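Local coordinates for protein nicotinate-nucleotide pyrophosphorylase (Francisella tularensis subsp. tularensis, PDB 3TQV) that probably converts quinolinate and 5-phosphoribosyl 1-diphosphate into nicotinate mononucleotide, carbon dioxide and diphosphate, a step of NAD biosynthesis, at residues Val67-Tyr81 against Arg92-Ala106. Sequence-based numbering, arbitrary orientation.
Sequences VINQLDKNIQITWLY and RIFELKGNVRSILTA
Gln76 and Thr78 pair with Lys97 and Glu95 through backbone hydrogen bonds, joining strands 76-79 and 92-97 as antiparallel neighbours. Gln76 N to Lys97 O is 2.9 Å. Leu80 N extends the pairing to Ile93 O, at 2.7 Å.

Ile77, Trp79, Phe94 and Leu96 share the sheet face turned to the helices. Phe94 CB makes a CH-pi contact over one face of the Trp79 six-membered ring, 4.0 Å from its centroid. Ile77 CD1 lies over the same face, toward the rim, and touches Phe94 CD1. With CG between the backbone N and carbonyl carbon (chi1 67°), the Phe94 ring lies beside the indole. The planes stand oblique, at 52°. Leu96 CD2 reaches both Ile75 CG2 and Ile77 CG1. Trp79 NE1 hydrogen-bonds to Asn65 OD1.

Just past helix 61-71, Asp72 OD2 accepts a hydrogen bond from Ser102 OG on its anti lone pair, at 2.7 Å. With CG anti to the backbone N (chi1 -175°), the carboxylate reaches the first turn of helix 100-130. Asn99 is the N-cap there; its OD1 accepts from Ser102 N at 3.0 Å. A water joins Asn99 N and, weakly, Asp72 OD2.

Between the helices, Leu71 CD1 packs on Ala106 CA at 3.5 Å, and Ile68 CD1 meets Ala106 CB.

Strand 76-79 is outermost in this chain's four-stranded antiparallel sheet, with helices 61-71 and 100-130 on one face: the N-terminal domain of the quinolinate phosphoribosyltransferase family.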
loop_
_atom_site.group_PDB
_atom_site.type_symbol
_atom_site.label_atom_id
_atom_site.label_comp_id
_atom_site.label_asym_id
_atom_site.label_seq_id
_atom_site.Cartn_x
_atom_site.Cartn_y
_atom_site.Cartn_z
ATOM N N VAL B 67 -9.062 9.610 -13.399
ATOM C CA VAL B 67 -9.435 8.381 -14.100
ATOM C C VAL B 67 -10.550 8.655 -15.103
ATOM O O VAL B 67 -10.411 8.352 -16.286
ATOM C CB VAL B 67 -9.885 7.267 -13.129
ATOM C CG1 VAL B 67 -10.300 6.024 -13.897
ATOM C CG2 VAL B 67 -8.789 6.935 -12.132
ATOM N N ILE B 68 -11.663 9.220 -14.640
ATOM C CA ILE B 68 -12.746 9.612 -15.552
ATOM C C ILE B 68 -12.197 10.387 -16.748
ATOM O O ILE B 68 -12.388 10.005 -17.908
ATOM C CB ILE B 68 -13.802 10.502 -14.854
ATOM C CG1 ILE B 68 -14.631 9.677 -13.888
ATOM C CG2 ILE B 68 -14.727 11.157 -15.869
ATOM C CD1 ILE B 68 -14.618 8.204 -14.221
ATOM N N ASN B 69 -11.509 11.479 -16.433
ATOM C CA ASN B 69 -10.937 12.389 -17.410
ATOM C C ASN B 69 -10.110 11.697 -18.482
ATOM O O ASN B 69 -10.198 12.043 -19.670
ATOM C CB ASN B 69 -10.062 13.409 -16.688
ATOM C CG ASN B 69 -9.592 14.512 -17.601
ATOM O OD1 ASN B 69 -8.394 14.797 -17.699
ATOM N ND2 ASN B 69 -10.538 15.136 -18.290
ATOM N N GLN B 70 -9.299 10.731 -18.056
ATOM C CA GLN B 70 -8.425 10.008 -18.973
ATOM C C GLN B 70 -9.149 8.948 -19.807
ATOM O O GLN B 70 -8.755 8.669 -20.936
ATOM C CB GLN B 70 -7.237 9.403 -18.229
ATOM C CG GLN B 70 -6.137 10.404 -17.897
ATOM C CD GLN B 70 -4.967 9.776 -17.130
ATOM O OE1 GLN B 70 -4.369 10.404 -16.242
ATOM N NE2 GLN B 70 -4.638 8.535 -17.474
ATOM N N LEU B 71 -10.211 8.365 -19.266
ATOM C CA LEU B 71 -10.939 7.331 -19.999
ATOM C C LEU B 71 -12.019 7.856 -20.949
ATOM O O LEU B 71 -12.134 7.404 -22.083
ATOM C CB LEU B 71 -11.573 6.336 -19.033
ATOM C CG LEU B 71 -10.659 5.254 -18.482
ATOM C CD1 LEU B 71 -11.479 4.213 -17.733
ATOM C CD2 LEU B 71 -9.892 4.617 -19.615
ATOM N N ASP B 72 -12.816 8.797 -20.469
ATOM C CA ASP B 72 -13.992 9.235 -21.183
ATOM C C ASP B 72 -14.490 10.523 -20.520
ATOM O O ASP B 72 -15.230 10.480 -19.541
ATOM C CB ASP B 72 -15.069 8.141 -21.116
ATOM C CG ASP B 72 -16.298 8.469 -21.959
ATOM O OD1 ASP B 72 -16.464 9.651 -22.340
ATOM O OD2 ASP B 72 -17.096 7.553 -22.246
ATOM N N LYS B 73 -14.077 11.671 -21.048
ATOM C CA LYS B 73 -14.494 12.952 -20.483
ATOM C C LYS B 73 -16.023 13.099 -20.458
ATOM O O LYS B 73 -16.556 13.973 -19.779
ATOM C CB LYS B 73 -13.856 14.116 -21.249
ATOM C CG LYS B 73 -12.348 14.036 -21.385
ATOM C CD LYS B 73 -11.748 15.402 -21.683
ATOM C CE LYS B 73 -10.264 15.309 -22.037
ATOM N NZ LYS B 73 -9.440 14.616 -20.984
ATOM N N ASN B 74 -16.715 12.234 -21.198
ATOM C CA ASN B 74 -18.179 12.235 -21.257
ATOM C C ASN B 74 -18.857 11.816 -19.954
ATOM O O ASN B 74 -19.986 12.218 -19.698
ATOM C CB ASN B 74 -18.689 11.334 -22.394
ATOM C CG ASN B 74 -18.316 11.853 -23.772
ATOM O OD1 ASN B 74 -18.439 13.048 -24.060
ATOM N ND2 ASN B 74 -17.845 10.952 -24.631
ATOM N N ILE B 75 -18.183 10.993 -19.149
ATOM C CA ILE B 75 -18.736 10.588 -17.857
ATOM C C ILE B 75 -18.871 11.791 -16.935
ATOM O O ILE B 75 -17.887 12.467 -16.653
ATOM C CB ILE B 75 -17.864 9.539 -17.130
ATOM C CG1 ILE B 75 -17.670 8.284 -17.990
ATOM C CG2 ILE B 75 -18.496 9.177 -15.784
ATOM C CD1 ILE B 75 -16.612 7.308 -17.438
ATOM N N GLN B 76 -20.085 12.049 -16.459
ATOM C CA GLN B 76 -20.317 13.143 -15.524
ATOM C C GLN B 76 -20.297 12.624 -14.096
ATOM O O GLN B 76 -20.958 11.627 -13.776
ATOM C CB GLN B 76 -21.668 13.801 -15.788
ATOM C CG GLN B 76 -21.993 14.004 -17.247
ATOM C CD GLN B 76 -23.484 13.950 -17.513
ATOM O OE1 GLN B 76 -24.244 14.804 -17.048
ATOM N NE2 GLN B 76 -23.915 12.932 -18.255
ATOM N N ILE B 77 -19.552 13.311 -13.233
ATOM C CA ILE B 77 -19.473 12.911 -11.831
ATOM C C ILE B 77 -20.043 13.985 -10.898
ATOM O O ILE B 77 -19.801 15.183 -11.074
ATOM C CB ILE B 77 -18.019 12.553 -11.431
ATOM C CG1 ILE B 77 -17.967 12.002 -10.015
ATOM C CG2 ILE B 77 -17.106 13.760 -11.561
ATOM C CD1 ILE B 77 -16.644 11.326 -9.695
ATOM N N THR B 78 -20.820 13.550 -9.916
ATOM C CA THR B 78 -21.244 14.444 -8.856
ATOM C C THR B 78 -20.842 13.883 -7.512
ATOM O O THR B 78 -21.190 12.758 -7.162
ATOM C CB THR B 78 -22.748 14.664 -8.858
ATOM O OG1 THR B 78 -23.161 15.017 -10.176
ATOM C CG2 THR B 78 -23.118 15.782 -7.883
ATOM N N TRP B 79 -20.107 14.693 -6.763
ATOM C CA TRP B 79 -19.620 14.306 -5.457
ATOM C C TRP B 79 -20.577 14.714 -4.332
ATOM O O TRP B 79 -20.952 15.884 -4.192
ATOM C CB TRP B 79 -18.236 14.912 -5.240
ATOM C CG TRP B 79 -17.178 14.293 -6.115
ATOM C CD1 TRP B 79 -16.731 14.748 -7.325
ATOM C CD2 TRP B 79 -16.433 13.098 -5.837
ATOM N NE1 TRP B 79 -15.756 13.916 -7.813
ATOM C CE2 TRP B 79 -15.554 12.895 -6.921
ATOM C CE3 TRP B 79 -16.422 12.186 -4.775
ATOM C CZ2 TRP B 79 -14.676 11.812 -6.975
ATOM C CZ3 TRP B 79 -15.549 11.113 -4.832
ATOM C CH2 TRP B 79 -14.690 10.935 -5.924
ATOM N N LEU B 80 -20.971 13.735 -3.531
ATOM C CA LEU B 80 -21.844 13.994 -2.392
ATOM C C LEU B 80 -21.032 14.263 -1.133
ATOM O O LEU B 80 -21.529 14.830 -0.176
ATOM C CB LEU B 80 -22.820 12.830 -2.168
ATOM C CG LEU B 80 -23.998 12.756 -3.143
ATOM C CD1 LEU B 80 -23.623 12.086 -4.465
ATOM C CD2 LEU B 80 -25.126 11.993 -2.490
ATOM N N TYR B 81 -19.785 13.814 -1.141
ATOM C CA TYR B 81 -18.839 14.126 -0.092
ATOM C C TYR B 81 -17.543 14.563 -0.745
ATOM O O TYR B 81 -17.250 14.156 -1.865
ATOM C CB TYR B 81 -18.588 12.902 0.781
ATOM C CG TYR B 81 -19.755 12.549 1.652
ATOM C CD1 TYR B 81 -19.831 13.015 2.960
ATOM C CD2 TYR B 81 -20.789 11.756 1.168
ATOM C CE1 TYR B 81 -20.907 12.702 3.771
ATOM C CE2 TYR B 81 -21.877 11.434 1.967
ATOM C CZ TYR B 81 -21.935 11.915 3.274
ATOM O OH TYR B 81 -23.015 11.608 4.079
ATOM N N ARG B 92 -23.685 7.317 -0.031
ATOM C CA ARG B 92 -23.222 7.440 -1.401
ATOM C C ARG B 92 -22.199 8.562 -1.465
ATOM O O ARG B 92 -22.499 9.692 -1.073
ATOM C CB ARG B 92 -24.386 7.772 -2.336
ATOM C CG ARG B 92 -25.463 6.713 -2.486
ATOM C CD ARG B 92 -26.395 7.113 -3.624
ATOM N NE ARG B 92 -27.534 6.211 -3.795
ATOM C CZ ARG B 92 -28.399 6.297 -4.803
ATOM N NH1 ARG B 92 -28.243 7.235 -5.724
ATOM N NH2 ARG B 92 -29.409 5.446 -4.897
ATOM N N ILE B 93 -20.999 8.275 -1.962
ATOM C CA ILE B 93 -19.982 9.319 -2.045
ATOM C C ILE B 93 -20.016 10.093 -3.363
ATOM O O ILE B 93 -19.773 11.305 -3.391
ATOM C CB ILE B 93 -18.567 8.794 -1.732
ATOM C CG1 ILE B 93 -18.250 7.554 -2.564
ATOM C CG2 ILE B 93 -18.458 8.445 -0.255
ATOM C CD1 ILE B 93 -17.088 6.756 -2.029
ATOM N N PHE B 94 -20.336 9.412 -4.455
ATOM C CA PHE B 94 -20.462 10.124 -5.716
ATOM C C PHE B 94 -21.436 9.420 -6.622
ATOM O O PHE B 94 -21.801 8.284 -6.370
ATOM C CB PHE B 94 -19.100 10.314 -6.404
ATOM C CG PHE B 94 -18.459 9.027 -6.875
ATOM C CD1 PHE B 94 -18.773 8.495 -8.125
ATOM C CD2 PHE B 94 -17.543 8.364 -6.077
ATOM C CE1 PHE B 94 -18.193 7.311 -8.567
ATOM C CE2 PHE B 94 -16.960 7.186 -6.500
ATOM C CZ PHE B 94 -17.281 6.649 -7.749
ATOM N N GLU B 95 -21.881 10.114 -7.661
ATOM C CA GLU B 95 -22.787 9.529 -8.639
ATOM C C GLU B 95 -22.226 9.697 -10.029
ATOM O O GLU B 95 -21.515 10.663 -10.329
ATOM C CB GLU B 95 -24.175 10.150 -8.547
ATOM C CG GLU B 95 -24.952 9.682 -7.333
ATOM C CD GLU B 95 -26.207 10.498 -7.084
ATOM O OE1 GLU B 95 -26.285 11.640 -7.592
ATOM O OE2 GLU B 95 -27.112 9.991 -6.379
ATOM N N LEU B 96 -22.525 8.724 -10.873
ATOM C CA LEU B 96 -22.014 8.734 -12.227
ATOM C C LEU B 96 -23.178 8.709 -13.203
ATOM O O LEU B 96 -24.215 8.083 -12.954
ATOM C CB LEU B 96 -21.078 7.539 -12.475
ATOM C CG LEU B 96 -19.741 7.377 -11.724
ATOM C CD1 LEU B 96 -19.049 6.096 -12.167
ATOM C CD2 LEU B 96 -18.787 8.556 -11.918
ATOM N N LYS B 97 -22.996 9.426 -14.301
ATOM C CA LYS B 97 -23.876 9.319 -15.443
ATOM C C LYS B 97 -22.984 9.217 -16.677
ATOM O O LYS B 97 -22.109 10.070 -16.904
ATOM C CB LYS B 97 -24.799 10.531 -15.512
ATOM C CG LYS B 97 -25.509 10.724 -16.833
ATOM C CD LYS B 97 -26.955 10.262 -16.777
ATOM C CE LYS B 97 -27.823 11.019 -17.792
ATOM N NZ LYS B 97 -28.310 12.340 -17.267
ATOM N N GLY B 98 -23.156 8.155 -17.457
ATOM C CA GLY B 98 -22.362 8.038 -18.659
ATOM C C GLY B 98 -22.435 6.700 -19.329
ATOM O O GLY B 98 -23.381 5.954 -19.118
ATOM N N ASN B 99 -21.422 6.402 -20.139
ATOM C CA ASN B 99 -21.377 5.172 -20.923
ATOM C C ASN B 99 -21.082 3.929 -20.085
ATOM O O ASN B 99 -20.156 3.918 -19.288
ATOM C CB ASN B 99 -20.345 5.311 -22.045
ATOM C CG ASN B 99 -20.223 4.055 -22.879
ATOM O OD1 ASN B 99 -19.458 3.144 -22.549
ATOM N ND2 ASN B 99 -20.989 3.992 -23.965
ATOM N N VAL B 100 -21.874 2.879 -20.288
ATOM C CA VAL B 100 -21.745 1.622 -19.549
ATOM C C VAL B 100 -20.326 1.034 -19.592
ATOM O O VAL B 100 -19.780 0.610 -18.573
ATOM C CB VAL B 100 -22.692 0.559 -20.125
ATOM C CG1 VAL B 100 -22.980 -0.492 -19.093
ATOM C CG2 VAL B 100 -23.972 1.189 -20.594
ATOM N N ARG B 101 -19.745 1.011 -20.787
ATOM C CA ARG B 101 -18.472 0.352 -21.013
ATOM C C ARG B 101 -17.362 1.122 -20.338
ATOM O O ARG B 101 -16.537 0.558 -19.633
ATOM C CB ARG B 101 -18.211 0.221 -22.518
ATOM C CG ARG B 101 -19.355 -0.442 -23.259
ATOM C CD ARG B 101 -18.968 -0.790 -24.675
ATOM N NE ARG B 101 -19.973 -1.613 -25.346
ATOM C CZ ARG B 101 -19.930 -1.918 -26.636
ATOM N NH1 ARG B 101 -18.934 -1.471 -27.377
ATOM N NH2 ARG B 101 -20.870 -2.662 -27.185
ATOM N N SER B 102 -17.355 2.426 -20.563
ATOM C CA SER B 102 -16.402 3.320 -19.916
ATOM C C SER B 102 -16.497 3.132 -18.402
ATOM O O SER B 102 -15.501 2.872 -17.733
ATOM C CB SER B 102 -16.722 4.770 -20.286
ATOM O OG SER B 102 -16.814 4.945 -21.687
ATOM N N ILE B 103 -17.715 3.232 -17.877
ATOM C CA ILE B 103 -17.950 3.114 -16.448
ATOM C C ILE B 103 -17.457 1.777 -15.886
ATOM O O ILE B 103 -16.792 1.743 -14.840
ATOM C CB ILE B 103 -19.440 3.293 -16.113
ATOM C CG1 ILE B 103 -19.858 4.752 -16.299
ATOM C CG2 ILE B 103 -19.719 2.876 -14.681
ATOM C CD1 ILE B 103 -21.356 4.976 -16.211
ATOM N N LEU B 104 -17.790 0.687 -16.574
ATOM C CA LEU B 104 -17.409 -0.635 -16.106
ATOM C C LEU B 104 -15.898 -0.786 -16.120
ATOM O O LEU B 104 -15.331 -1.617 -15.401
ATOM C CB LEU B 104 -18.044 -1.741 -16.961
ATOM C CG LEU B 104 -19.550 -1.964 -16.807
ATOM C CD1 LEU B 104 -20.036 -3.100 -17.709
ATOM C CD2 LEU B 104 -19.936 -2.191 -15.343
ATOM N N THR B 105 -15.254 0.020 -16.952
ATOM C CA THR B 105 -13.812 -0.030 -17.099
ATOM C C THR B 105 -13.143 0.886 -16.086
ATOM O O THR B 105 -12.154 0.508 -15.456
ATOM C CB THR B 105 -13.391 0.331 -18.530
ATOM O OG1 THR B 105 -13.896 -0.673 -19.427
ATOM C CG2 THR B 105 -11.874 0.402 -18.638
ATOM N N ALA B 106 -13.697 2.083 -15.923
ATOM C CA ALA B 106 -13.186 3.029 -14.935
ATOM C C ALA B 106 -13.201 2.434 -13.521
ATOM O O ALA B 106 -12.334 2.735 -12.682
ATOM C CB ALA B 106 -13.998 4.312 -14.973
HETATM O O HOH W 1 -19.627 8.437 -20.904
#